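Local coordinates for protein WipB (Legionella pneumophila, PDB 5NNY) that dephosphorylates phosphoserine and phosphothreonine as a translocated Legionella effector that targets the host lysosomal nutrient-sensing machinery, the chain being its phosphatase domain, at residues A[204-209]-A[300-305]; A[193-198]-A[239-244]; A[213-218]-A[292-297]; A[4-9]-A[89-94]. All coordinates share one frame; numbering follows the deposited sequence. Where two conformers were deposited one is given.

Interaction 1: residues A[204-209]-A[300-305]; sequences IKVFSH and FKITFI
Strands 204-208 and 301-305 pair in parallel at one end of the six-stranded mixed sheet in the phosphoesterase (calcineurin-like) fold of the phosphatase domain, 301-306 being the outermost strand. Five backbone hydrogen bonds alternate between them, from Ile-204 N to Lys-301 O at one end to Ser-208 N and Ile-305 O at the other, and the strand axes are inclined at 23° to each other. On the face carrying Ile-204, Val-206, Ile-302 and Phe-304, CD1 of Ile-302 reaches diagonally to CG2 of Val-206 at 3.7 Å. Beside it, CB and CG1 of Val-206 lie along the CD1-CE1 side of the Phe-304 ring, with CB 4.0 Å from CD1. This face lies under helix 233-253, where Leu-236 meets Ile-302 and Ile-240 meets Val-206. On the other face the Phe-207 ring stands beside Ile-305, whose CG1 is anti to the carbonyl carbon (chi1 -66°); CD1 is thereby carried to 3.5 Å from CE2 of Phe-207. Next along, CG of Lys-205 packs 3.2 Å from OG1 of Thr-303. Backbone bonds thus set the register; the helix-facing side is apolar, with Ile-204 and Val-206 buried, while the other mixes the Phe-207 and Ile-305 pair with Lys-205 and exposed Thr-303.

Interaction 2: residues A[193-198]-A[239-244]; sequences ISYSLD and TIDAIN
Tyr-195 holds CG between its backbone N and carbonyl carbon (chi1 63°), which swings the ring off strand 194-198 toward helix 239-244; Asp-241, with CG anti to its carbonyl carbon, turns its carboxylate back to meet it. The phenol OH donates to OD1 of Asp-241 at 2.7 Å, on the syn side of the carboxylate and somewhat out of its plane, with ring and carboxylate planes 41° apart. CG2 of Ile-240 comes in the ring plane at the same CD2-CE2 edge, 3.6 Å from CD2, the ring and the isoleucine side chain running antiparallel alongside each other. The same methyl also packs against CG1 of Ile-193 at 3.8 Å, where Ile-193 lies roughly perpendicular to Ile-240. One turn farther along the helix, ND2 of Asn-244 gives a nearly straight bond (164°) to the backbone O of Ile-193, 2.7 Å away and almost in the amide plane. OD1 of this amide accepts from the backbone N of Ile-192, so both ends of the group grip the strand and its rotation is fixed. The contact is that of a helix packed on a face of the central sheet, running roughly antiparallel to strand 190-198 with 9.1 Å between the short axes. Ile-217 of helix 214-224 packs against both Ile-193 and Ile-243, while strand 203-208 flanks the contact within the sheet, placing Ile-204 against Tyr-195.

Interaction 3: residues A[213-218]-A[292-297]; sequences GLNHIR and DLIRTS
The amide of Asn-215 and the imidazole of His-216 are the flat groups where the start of helix 214-218 meets the irregular chain 292-297. Above the plane of the Asn-215 carbonyl sits the backbone N of Ile-294, 61° out of it, and its bond to OD1 is nonetheless straight at the hydrogen (3.0 Å, 171°). ND2 of the same amide donates to the backbone O of Tyr-290, so both polar ends hold the loop. The His-216 ring has CD1 of Leu-293 at its edge, 4.3 Å from CE1, and Gly-213 O also lies in its plane. Its ND1 accepts from the backbone N of Gly-213 at 3.1 Å, and NE2 is bonded to Arg-288 O. Gly-213 is the N-cap residue; its CA comes within 3.2 Å of Ile-294 O, and this oxygen receives the first helical amide, Leu-214 N, at 2.7 Å. The arrangement is a helix N-terminus capped by a loop, whose carbonyl satisfies an N-H at the helix start. Leu-214 then lies athwart Ile-294, its CD1 3.9 Å from CG2 of Ile-294 and 4.0 Å from CB of Ser-297. Beyond the segments, Leu-214 packs on Leu-236 of helix 233-253 and Ile-302 of strand 301-306, and Ala-283 and Thr-284 of helix 280-286 touch His-216.

Interaction 4: residues A[4-9]-A[89-94]; sequences TDISMG and KLIRLI
Ile-6 and Met-8 of strand 6-8, the outermost strand at the parallel edge of the sheet, fit their side chains against strand 90-93 on the face shared with Ile-91 and Leu-93. The Met-8 chain, extended beyond CG, lays CE 3.6 Å from CG2 of Ile-91; Phe-18, Ile-21 and Leu-22 of helix 15-24 pack round it. CD1 of Ile-6 lies against the end of the Lys-89 chain, tightly, 3.4 Å from CD; Lys-89 NZ bonds to Gln-25 O. At the far end, CG2 of Ile-94 rests 3.5 Å from the backbone C of Gly-9. The Ser-7 and Arg-92 face is different. There CD2 of Leu-90 sits over the centre of one guanidinium face of Arg-92, 3.2 Å above the plane. OD2 of Asp-5 meets the edge of that group in a salt bridge from NH1 (2.8 Å, 170°), although NH1 approaches 55° out of the carboxylate plane. Four backbone bonds fasten the parallel pair. Because Arg-92 NE also forms a salt bridge with Glu-123, the buried guanidinium links an acid from the loop leading into strand 6-8 with one from strand 121-125; with two carboxylates beside it, its positive charge is probably well compensated.

How the interactions relate
From the N terminus, interaction 4 comes first: it joins 4-9 to 89-94 across a span of 79 residues, nearly half of it helix, and closes before the others open. Interaction 2 then opens at 193-198, but interaction 1 starts at 204-209 and interaction 3 at 213-218 before helix 239-244 closes it, so interaction 2 crosses both. Interaction 3 closes at 292-297, within the span that interaction 1 completes at 300-305. Interactions 1 and 4 pair strands at opposite ends of one sheet, yet His-209 ND1 reaches Ile-94 O. Interaction 2 docks helix 233-253 on that sheet beside helix 214-224 of interaction 3, whose loop 292-297 borders the edge strand 301-306.

Interaction 1: residues A[204-209]-A[300-305]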
loop_
_atom_site.group_PDB
_atom_site.type_symbol
_atom_site.label_atom_id
_atom_site.label_comp_id
_atom_site.label_asym_id
_atom_site.label_seq_id
_atom_site.Cartn_x
_atom_site.Cartn_y
_atom_site.Cartn_z
ATOM N N ILE A 204 22.515 2.479 7.863
ATOM C CA ILE A 204 21.099 2.716 7.593
ATOM C C ILE A 204 20.565 1.606 6.695
ATOM O O ILE A 204 21.264 1.122 5.797
ATOM C CB ILE A 204 20.878 4.116 6.989
ATOM C CG1 ILE A 204 19.381 4.449 6.901
ATOM C CG2 ILE A 204 21.582 4.244 5.618
ATOM C CD1 ILE A 204 19.115 5.833 6.337
ATOM N N LYS A 205 19.349 1.146 6.997
ATOM C CA LYS A 205 18.614 0.220 6.148
ATOM C C LYS A 205 17.508 1.028 5.480
ATOM O O LYS A 205 16.693 1.635 6.177
ATOM C CB LYS A 205 18.000 -0.927 6.948
ATOM C CG LYS A 205 18.974 -1.752 7.762
ATOM C CD LYS A 205 18.254 -2.926 8.426
ATOM C CE LYS A 205 18.946 -3.322 9.727
ATOM N NZ LYS A 205 18.469 -4.645 10.234
ATOM N N VAL A 206 17.483 1.041 4.150
ATOM C CA VAL A 206 16.481 1.785 3.381
ATOM C C VAL A 206 15.451 0.793 2.855
ATOM O O VAL A 206 15.817 -0.235 2.271
ATOM C CB VAL A 206 17.123 2.593 2.238
ATOM C CG1 VAL A 206 16.062 3.112 1.261
ATOM C CG2 VAL A 206 17.910 3.770 2.823
ATOM N N PHE A 207 14.169 1.093 3.077
ATOM C CA PHE A 207 13.055 0.254 2.646
ATOM C C PHE A 207 12.321 0.922 1.496
ATOM O O PHE A 207 12.093 2.133 1.507
ATOM C CB PHE A 207 12.056 -0.016 3.782
ATOM C CG PHE A 207 12.641 -0.787 4.951
ATOM C CD1 PHE A 207 13.262 -0.125 5.992
ATOM C CD2 PHE A 207 12.545 -2.167 5.002
ATOM C CE1 PHE A 207 13.792 -0.830 7.070
ATOM C CE2 PHE A 207 13.069 -2.881 6.072
ATOM C CZ PHE A 207 13.694 -2.213 7.106
ATOM N N SER A 208 11.956 0.119 0.509
ATOM C CA SER A 208 11.193 0.609 -0.626
ATOM C C SER A 208 10.420 -0.577 -1.161
ATOM O O SER A 208 10.731 -1.724 -0.844
ATOM C CB SER A 208 12.095 1.219 -1.705
ATOM O OG SER A 208 13.010 0.253 -2.210
ATOM N N HIS A 209 9.378 -0.289 -1.946
ATOM C CA HIS A 209 8.617 -1.383 -2.535
ATOM C C HIS A 209 9.456 -2.181 -3.537
ATOM O O HIS A 209 9.374 -3.418 -3.585
ATOM C CB HIS A 209 7.350 -0.839 -3.208
ATOM C CG HIS A 209 6.677 -1.847 -4.082
ATOM N ND1 HIS A 209 6.042 -2.962 -3.575
ATOM C CD2 HIS A 209 6.571 -1.932 -5.425
ATOM C CE1 HIS A 209 5.550 -3.678 -4.572
ATOM N NE2 HIS A 209 5.856 -3.073 -5.702
ATOM N N PHE A 300 29.051 5.966 4.636
ATOM C CA PHE A 300 28.246 5.210 5.592
ATOM C C PHE A 300 27.989 3.830 4.999
ATOM O O PHE A 300 28.239 3.586 3.815
ATOM C CB PHE A 300 26.923 5.917 5.909
ATOM C CG PHE A 300 26.127 6.269 4.681
ATOM C CD1 PHE A 300 25.233 5.359 4.138
ATOM C CD2 PHE A 300 26.309 7.487 4.043
ATOM C CE1 PHE A 300 24.546 5.656 2.985
ATOM C CE2 PHE A 300 25.605 7.801 2.897
ATOM C CZ PHE A 300 24.719 6.880 2.365
ATOM N N LYS A 301 27.489 2.932 5.843
ATOM C CA LYS A 301 27.026 1.617 5.421
ATOM C C LYS A 301 25.528 1.678 5.152
ATOM O O LYS A 301 24.791 2.325 5.894
ATOM C CB LYS A 301 27.304 0.563 6.491
ATOM C CG LYS A 301 28.786 0.338 6.728
ATOM C CD LYS A 301 29.052 -0.526 7.937
ATOM C CE LYS A 301 30.554 -0.630 8.154
ATOM N NZ LYS A 301 30.925 -1.229 9.463
ATOM N N ILE A 302 25.085 0.995 4.101
ATOM C CA ILE A 302 23.666 0.976 3.747
ATOM C C ILE A 302 23.303 -0.425 3.276
ATOM O O ILE A 302 24.085 -1.083 2.578
ATOM C CB ILE A 302 23.332 2.045 2.680
ATOM C CG1 ILE A 302 21.837 2.036 2.309
ATOM C CG2 ILE A 302 24.175 1.863 1.441
ATOM C CD1 ILE A 302 21.391 3.323 1.688
ATOM N N THR A 303 22.127 -0.897 3.690
ATOM C CA THR A 303 21.515 -2.075 3.089
ATOM C C THR A 303 20.163 -1.652 2.534
ATOM O O THR A 303 19.463 -0.853 3.152
ATOM C CB THR A 303 21.348 -3.214 4.108
ATOM O OG1 THR A 303 20.576 -2.744 5.214
ATOM C CG2 THR A 303 22.692 -3.681 4.645
ATOM N N PHE A 304 19.830 -2.138 1.344
ATOM C CA PHE A 304 18.526 -1.890 0.744
ATOM C C PHE A 304 17.653 -3.126 0.926
ATOM O O PHE A 304 18.114 -4.249 0.706
ATOM C CB PHE A 304 18.656 -1.542 -0.742
ATOM C CG PHE A 304 19.316 -0.224 -1.002
ATOM C CD1 PHE A 304 18.574 0.943 -1.045
ATOM C CD2 PHE A 304 20.690 -0.150 -1.194
ATOM C CE1 PHE A 304 19.182 2.159 -1.291
ATOM C CE2 PHE A 304 21.302 1.059 -1.433
ATOM C CZ PHE A 304 20.559 2.211 -1.503
ATOM N N ILE A 305 16.398 -2.911 1.320
ATOM C CA ILE A 305 15.414 -3.966 1.544
ATOM C C ILE A 305 14.173 -3.622 0.739
ATOM O O ILE A 305 13.584 -2.556 0.933
ATOM C CB ILE A 305 15.043 -4.100 3.032
ATOM C CG1 ILE A 305 16.239 -4.584 3.860
ATOM C CG2 ILE A 305 13.817 -4.999 3.197
ATOM C CD1 ILE A 305 15.954 -4.637 5.351
#

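Interaction 2: residues A[193-198]-A[239-244]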
loop_
_atom_site.group_PDB
_atom_site.type_symbol
_atom_site.label_atom_id
_atom_site.label_comp_id
_atom_site.label_asym_id
_atom_site.label_seq_id
_atom_site.Cartn_x
_atom_site.Cartn_y
_atom_site.Cartn_z
ATOM N N ILE A 193 9.717 6.079 0.449
ATOM C CA ILE A 193 10.793 5.232 0.933
ATOM C C ILE A 193 10.841 5.436 2.444
ATOM O O ILE A 193 10.302 6.408 2.981
ATOM C CB ILE A 193 12.166 5.557 0.289
ATOM C CG1 ILE A 193 12.495 7.042 0.451
ATOM C CG2 ILE A 193 12.198 5.157 -1.180
ATOM C CD1 ILE A 193 13.862 7.425 -0.055
ATOM N N SER A 194 11.498 4.505 3.136
ATOM C CA SER A 194 11.604 4.571 4.590
ATOM C C SER A 194 12.965 4.033 5.016
ATOM O O SER A 194 13.790 3.652 4.176
ATOM C CB SER A 194 10.459 3.808 5.258
ATOM O OG SER A 194 10.471 4.074 6.650
ATOM N N TYR A 195 13.203 3.995 6.334
ATOM C CA TYR A 195 14.514 3.553 6.804
ATOM C C TYR A 195 14.471 3.109 8.262
ATOM O O TYR A 195 13.588 3.486 9.038
ATOM C CB TYR A 195 15.572 4.657 6.620
ATOM C CG TYR A 195 15.276 5.893 7.433
ATOM C CD1 TYR A 195 15.612 5.953 8.782
ATOM C CD2 TYR A 195 14.655 6.995 6.854
ATOM C CE1 TYR A 195 15.321 7.065 9.533
ATOM C CE2 TYR A 195 14.361 8.113 7.590
ATOM C CZ TYR A 195 14.707 8.147 8.927
ATOM O OH TYR A 195 14.406 9.265 9.663
ATOM N N SER A 196 15.470 2.306 8.624
ATOM C CA SER A 196 15.822 2.031 10.009
ATOM C C SER A 196 17.263 2.477 10.191
ATOM O O SER A 196 18.134 2.092 9.407
ATOM C CB SER A 196 15.675 0.545 10.348
ATOM O OG SER A 196 16.128 0.302 11.671
ATOM N N LEU A 197 17.510 3.313 11.190
ATOM C CA LEU A 197 18.797 3.982 11.320
ATOM C C LEU A 197 19.490 3.579 12.613
ATOM O O LEU A 197 18.859 3.497 13.668
ATOM C CB LEU A 197 18.604 5.508 11.257
ATOM C CG LEU A 197 19.781 6.446 11.522
ATOM C CD1 LEU A 197 20.776 6.446 10.362
ATOM C CD2 LEU A 197 19.255 7.838 11.793
ATOM N N ASP A 198 20.801 3.337 12.520
ATOM C CA ASP A 198 21.657 3.037 13.669
ATOM C C ASP A 198 22.714 4.131 13.695
ATOM O O ASP A 198 23.777 3.996 13.067
ATOM C CB ASP A 198 22.277 1.644 13.549
ATOM C CG ASP A 198 23.112 1.258 14.757
ATOM O OD1 ASP A 198 23.474 2.149 15.552
ATOM O OD2 ASP A 198 23.409 0.047 14.894
ATOM N N THR A 239 17.509 13.452 4.867
ATOM C CA THR A 239 17.046 13.684 3.501
ATOM C C THR A 239 15.764 12.905 3.224
ATOM O O THR A 239 14.856 13.406 2.551
ATOM C CB THR A 239 18.144 13.284 2.514
ATOM O OG1 THR A 239 19.324 14.041 2.794
ATOM C CG2 THR A 239 17.701 13.527 1.046
ATOM N N ILE A 240 15.681 11.667 3.723
ATOM C CA ILE A 240 14.512 10.836 3.442
ATOM C C ILE A 240 13.292 11.412 4.149
ATOM O O ILE A 240 12.202 11.498 3.572
ATOM C CB ILE A 240 14.795 9.369 3.828
ATOM C CG1 ILE A 240 15.877 8.767 2.910
ATOM C CG2 ILE A 240 13.529 8.510 3.790
ATOM C CD1 ILE A 240 16.348 7.379 3.377
ATOM N N ASP A 241 13.483 11.875 5.393
ATOM C CA ASP A 241 12.447 12.602 6.127
ATOM C C ASP A 241 11.919 13.790 5.326
ATOM O O ASP A 241 10.704 14.024 5.269
ATOM C CB ASP A 241 13.017 13.098 7.465
ATOM C CG ASP A 241 13.229 11.988 8.474
ATOM O OD1 ASP A 241 12.733 10.860 8.262
ATOM O OD2 ASP A 241 13.907 12.243 9.495
ATOM N N ALA A 242 12.822 14.565 4.720
ATOM C CA ALA A 242 12.404 15.724 3.938
ATOM C C ALA A 242 11.614 15.302 2.707
ATOM O O ALA A 242 10.603 15.930 2.359
ATOM C CB ALA A 242 13.626 16.552 3.532
ATOM N N ILE A 243 12.064 14.245 2.032
ATOM C CA ILE A 243 11.326 13.726 0.887
ATOM C C ILE A 243 9.925 13.296 1.308
ATOM O O ILE A 243 8.941 13.630 0.648
ATOM C CB ILE A 243 12.102 12.578 0.225
ATOM C CG1 ILE A 243 13.333 13.138 -0.480
ATOM C CG2 ILE A 243 11.218 11.837 -0.791
ATOM C CD1 ILE A 243 14.444 12.118 -0.683
ATOM N N ASN A 244 9.813 12.566 2.424
ATOM C CA ASN A 244 8.503 12.077 2.827
ATOM C C ASN A 244 7.612 13.208 3.320
ATOM O O ASN A 244 6.386 13.121 3.188
ATOM C CB ASN A 244 8.640 10.982 3.892
ATOM C CG ASN A 244 9.052 9.640 3.299
ATOM O OD1 ASN A 244 8.609 9.261 2.211
ATOM N ND2 ASN A 244 9.908 8.921 4.009
#

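Interaction 3: residues A[213-218]-A[292-297]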
loop_
_atom_site.group_PDB
_atom_site.type_symbol
_atom_site.label_atom_id
_atom_site.label_comp_id
_atom_site.label_asym_id
_atom_site.label_seq_id
_atom_site.Cartn_x
_atom_site.Cartn_y
_atom_site.Cartn_z
ATOM N N GLY A 213 18.371 2.671 -5.695
ATOM C CA GLY A 213 19.688 2.968 -5.172
ATOM C C GLY A 213 19.708 4.369 -4.613
ATOM O O GLY A 213 18.667 5.038 -4.577
ATOM N N LEU A 214 20.886 4.830 -4.179
ATOM C CA LEU A 214 21.037 6.228 -3.779
ATOM C C LEU A 214 20.689 7.194 -4.907
ATOM O O LEU A 214 20.295 8.336 -4.641
ATOM C CB LEU A 214 22.469 6.485 -3.296
ATOM C CG LEU A 214 22.940 5.712 -2.068
ATOM C CD1 LEU A 214 24.445 5.951 -1.826
ATOM C CD2 LEU A 214 22.145 6.123 -0.845
ATOM N N ASN A 215 20.839 6.770 -6.167
ATOM C CA ASN A 215 20.524 7.658 -7.278
ATOM C C ASN A 215 19.037 8.003 -7.293
ATOM O O ASN A 215 18.664 9.133 -7.618
ATOM C CB ASN A 215 20.944 7.023 -8.606
ATOM C CG ASN A 215 20.510 5.573 -8.730
ATOM O OD1 ASN A 215 20.774 4.754 -7.847
ATOM N ND2 ASN A 215 19.822 5.245 -9.836
ATOM N N HIS A 216 18.177 7.039 -6.949
ATOM C CA HIS A 216 16.741 7.323 -6.873
ATOM C C HIS A 216 16.436 8.330 -5.772
ATOM O O HIS A 216 15.599 9.223 -5.944
ATOM C CB HIS A 216 15.944 6.036 -6.619
ATOM C CG HIS A 216 15.945 5.080 -7.764
ATOM N ND1 HIS A 216 16.933 4.138 -7.952
ATOM C CD2 HIS A 216 15.075 4.925 -8.793
ATOM C CE1 HIS A 216 16.670 3.438 -9.042
ATOM N NE2 HIS A 216 15.546 3.894 -9.568
ATOM N N ILE A 217 17.077 8.177 -4.614
ATOM C CA ILE A 217 16.827 9.089 -3.501
ATOM C C ILE A 217 17.274 10.497 -3.866
ATOM O O ILE A 217 16.592 11.484 -3.566
ATOM C CB ILE A 217 17.524 8.557 -2.229
ATOM C CG1 ILE A 217 17.034 7.146 -1.947
ATOM C CG2 ILE A 217 17.291 9.484 -1.031
ATOM C CD1 ILE A 217 17.787 6.450 -0.820
ATOM N N ARG A 218 18.404 10.610 -4.562
ATOM C CA ARG A 218 18.844 11.917 -5.039
ATOM C C ARG A 218 17.842 12.505 -6.023
ATOM O O ARG A 218 17.550 13.706 -5.984
ATOM C CB ARG A 218 20.235 11.794 -5.674
ATOM C CG ARG A 218 20.830 13.118 -6.150
ATOM C CD ARG A 218 22.129 12.904 -6.928
ATOM N NE ARG A 218 23.188 12.378 -6.070
ATOM C CZ ARG A 218 24.032 13.147 -5.389
ATOM N NH1 ARG A 218 23.938 14.468 -5.480
ATOM N NH2 ARG A 218 24.964 12.600 -4.620
ATOM N N ASP A 292 22.797 5.732 -13.437
ATOM C CA ASP A 292 23.614 4.646 -12.914
ATOM C C ASP A 292 23.164 4.256 -11.508
ATOM O O ASP A 292 23.030 5.107 -10.623
ATOM C CB ASP A 292 25.090 5.046 -12.903
ATOM C CG ASP A 292 25.695 5.111 -14.294
ATOM O OD1 ASP A 292 25.184 4.440 -15.211
ATOM O OD2 ASP A 292 26.696 5.845 -14.463
ATOM N N LEU A 293 22.942 2.965 -11.298
ATOM C CA LEU A 293 22.507 2.466 -9.999
ATOM C C LEU A 293 23.656 2.587 -9.008
ATOM O O LEU A 293 24.731 2.031 -9.244
ATOM C CB LEU A 293 22.048 1.014 -10.111
ATOM C CG LEU A 293 21.490 0.340 -8.854
ATOM C CD1 LEU A 293 20.207 1.067 -8.405
ATOM C CD2 LEU A 293 21.191 -1.132 -9.110
ATOM N N ILE A 294 23.432 3.321 -7.918
ATOM C CA ILE A 294 24.429 3.536 -6.874
ATOM C C ILE A 294 23.924 2.862 -5.615
ATOM O O ILE A 294 22.861 3.226 -5.096
ATOM C CB ILE A 294 24.689 5.027 -6.611
ATOM C CG1 ILE A 294 25.135 5.740 -7.900
ATOM C CG2 ILE A 294 25.713 5.169 -5.480
ATOM C CD1 ILE A 294 26.395 5.205 -8.504
ATOM N N ARG A 295 24.686 1.892 -5.102
ATOM C CA ARG A 295 24.277 1.158 -3.914
ATOM C C ARG A 295 25.305 1.173 -2.797
ATOM O O ARG A 295 25.054 0.580 -1.744
ATOM C CB ARG A 295 23.922 -0.292 -4.280
ATOM C CG ARG A 295 22.506 -0.415 -4.861
ATOM C CD ARG A 295 21.986 -1.839 -4.829
ATOM N NE ARG A 295 20.530 -1.867 -4.761
ATOM C CZ ARG A 295 19.838 -2.610 -3.907
ATOM N NH1 ARG A 295 18.513 -2.564 -3.914
ATOM N NH2 ARG A 295 20.469 -3.413 -3.060
ATOM N N THR A 296 26.439 1.841 -2.987
ATOM C CA THR A 296 27.464 1.962 -1.962
ATOM C C THR A 296 27.837 3.431 -1.819
ATOM O O THR A 296 27.899 4.157 -2.814
ATOM C CB THR A 296 28.711 1.141 -2.335
ATOM O OG1 THR A 296 28.317 -0.208 -2.607
ATOM C CG2 THR A 296 29.714 1.144 -1.198
ATOM N N SER A 297 28.063 3.867 -0.583
ATOM C CA SER A 297 28.672 5.160 -0.305
ATOM C C SER A 297 29.891 4.954 0.580
ATOM O O SER A 297 29.886 4.104 1.474
ATOM C CB SER A 297 27.722 6.117 0.393
ATOM O OG SER A 297 28.377 7.361 0.597
#

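Interaction 4: residues A[4-9]-A[89-94]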
loop_
_atom_site.group_PDB
_atom_site.type_symbol
_atom_site.label_atom_id
_atom_site.label_comp_id
_atom_site.label_asym_id
_atom_site.label_seq_id
_atom_site.Cartn_x
_atom_site.Cartn_y
_atom_site.Cartn_z
ATOM N N THR A 4 12.138 -6.779 17.087
ATOM C CA THR A 4 12.541 -6.164 15.836
ATOM C C THR A 4 11.321 -5.629 15.082
ATOM O O THR A 4 10.181 -6.050 15.316
ATOM C CB THR A 4 13.301 -7.199 15.003
ATOM O OG1 THR A 4 14.280 -7.836 15.839
ATOM C CG2 THR A 4 13.999 -6.569 13.801
ATOM N N ASP A 5 11.570 -4.656 14.198
ATOM C CA ASP A 5 10.519 -4.141 13.331
ATOM C C ASP A 5 9.906 -5.287 12.534
ATOM O O ASP A 5 10.583 -6.250 12.170
ATOM C CB ASP A 5 11.075 -3.083 12.365
ATOM C CG ASP A 5 11.494 -1.781 13.054
ATOM O OD1 ASP A 5 10.950 -1.444 14.127
ATOM O OD2 ASP A 5 12.361 -1.070 12.493
ATOM N N ILE A 6 8.606 -5.185 12.274
ATOM C CA ILE A 6 7.916 -6.097 11.372
ATOM C C ILE A 6 8.032 -5.502 9.985
ATOM O O ILE A 6 7.653 -4.346 9.771
ATOM C CB ILE A 6 6.433 -6.277 11.745
ATOM C CG1 ILE A 6 6.252 -6.456 13.238
ATOM C CG2 ILE A 6 5.831 -7.477 11.010
ATOM C CD1 ILE A 6 7.040 -7.589 13.788
ATOM N N SER A 7 8.582 -6.266 9.056
ATOM C CA SER A 7 8.548 -5.904 7.651
ATOM C C SER A 7 7.794 -6.998 6.922
ATOM O O SER A 7 8.221 -8.158 6.937
ATOM C CB SER A 7 9.956 -5.737 7.086
ATOM O OG SER A 7 10.575 -4.609 7.682
ATOM N N MET A 8 6.674 -6.630 6.295
ATOM C CA MET A 8 5.839 -7.562 5.564
ATOM C C MET A 8 6.180 -7.521 4.087
ATOM O O MET A 8 6.363 -6.443 3.519
ATOM C CB MET A 8 4.361 -7.213 5.739
ATOM C CG MET A 8 3.913 -7.186 7.166
ATOM S SD MET A 8 2.132 -7.327 7.212
ATOM C CE MET A 8 1.866 -7.250 8.991
ATOM N N GLY A 9 6.229 -8.695 3.465
ATOM C CA GLY A 9 6.398 -8.769 2.038
ATOM C C GLY A 9 5.162 -8.286 1.300
ATOM O O GLY A 9 4.238 -7.703 1.865
ATOM N N LYS A 89 5.657 -1.855 18.523
ATOM C CA LYS A 89 6.255 -2.548 17.391
ATOM C C LYS A 89 5.887 -1.839 16.091
ATOM O O LYS A 89 4.704 -1.670 15.782
ATOM C CB LYS A 89 5.751 -3.990 17.351
ATOM C CG LYS A 89 6.742 -5.055 17.735
ATOM C CD LYS A 89 6.474 -6.326 16.944
ATOM C CE LYS A 89 6.904 -7.564 17.713
ATOM N NZ LYS A 89 7.167 -8.736 16.816
ATOM N N LEU A 90 6.895 -1.440 15.318
ATOM C CA LEU A 90 6.638 -0.834 14.013
ATOM C C LEU A 90 6.381 -1.902 12.955
ATOM O O LEU A 90 7.122 -2.885 12.853
ATOM C CB LEU A 90 7.801 0.054 13.577
ATOM C CG LEU A 90 7.646 0.636 12.158
ATOM C CD1 LEU A 90 6.474 1.595 12.087
ATOM C CD2 LEU A 90 8.902 1.330 11.705
ATOM N N ILE A 91 5.331 -1.689 12.160
ATOM C CA ILE A 91 4.932 -2.575 11.068
ATOM C C ILE A 91 5.198 -1.838 9.765
ATOM O O ILE A 91 4.625 -0.769 9.535
ATOM C CB ILE A 91 3.443 -2.947 11.158
ATOM C CG1 ILE A 91 3.079 -3.373 12.583
ATOM C CG2 ILE A 91 3.110 -4.025 10.160
ATOM C CD1 ILE A 91 1.638 -3.048 12.957
ATOM N N ARG A 92 6.052 -2.395 8.912
ATOM C CA ARG A 92 6.303 -1.840 7.586
ATOM C C ARG A 92 5.690 -2.760 6.543
ATOM O O ARG A 92 6.039 -3.943 6.475
ATOM C CB ARG A 92 7.798 -1.676 7.301
ATOM C CG ARG A 92 8.493 -0.590 8.071
ATOM C CD ARG A 92 9.925 -0.370 7.538
ATOM N NE ARG A 92 10.583 0.741 8.235
ATOM C CZ ARG A 92 11.220 0.612 9.387
ATOM N NH1 ARG A 92 11.280 -0.581 9.951
ATOM N NH2 ARG A 92 11.780 1.665 9.976
ATOM N N LEU A 93 4.791 -2.214 5.727
ATOM C CA LEU A 93 4.239 -2.935 4.587
ATOM C C LEU A 93 5.016 -2.556 3.326
ATOM O O LEU A 93 4.949 -1.413 2.864
ATOM C CB LEU A 93 2.751 -2.617 4.429
ATOM C CG LEU A 93 1.736 -3.299 5.368
ATOM C CD1 LEU A 93 1.982 -3.022 6.851
ATOM C CD2 LEU A 93 0.282 -2.911 4.988
ATOM N N ILE A 94 5.743 -3.521 2.759
ATOM C CA ILE A 94 6.522 -3.251 1.553
ATOM C C ILE A 94 5.607 -3.018 0.347
ATOM O O ILE A 94 6.053 -2.501 -0.687
ATOM C CB ILE A 94 7.540 -4.397 1.343
ATOM C CG1 ILE A 94 8.873 -3.861 0.842
ATOM C CG2 ILE A 94 6.998 -5.471 0.417
ATOM C CD1 ILE A 94 9.794 -3.404 1.954
HETATM O O HOH W 1 9.823 -2.139 16.273
#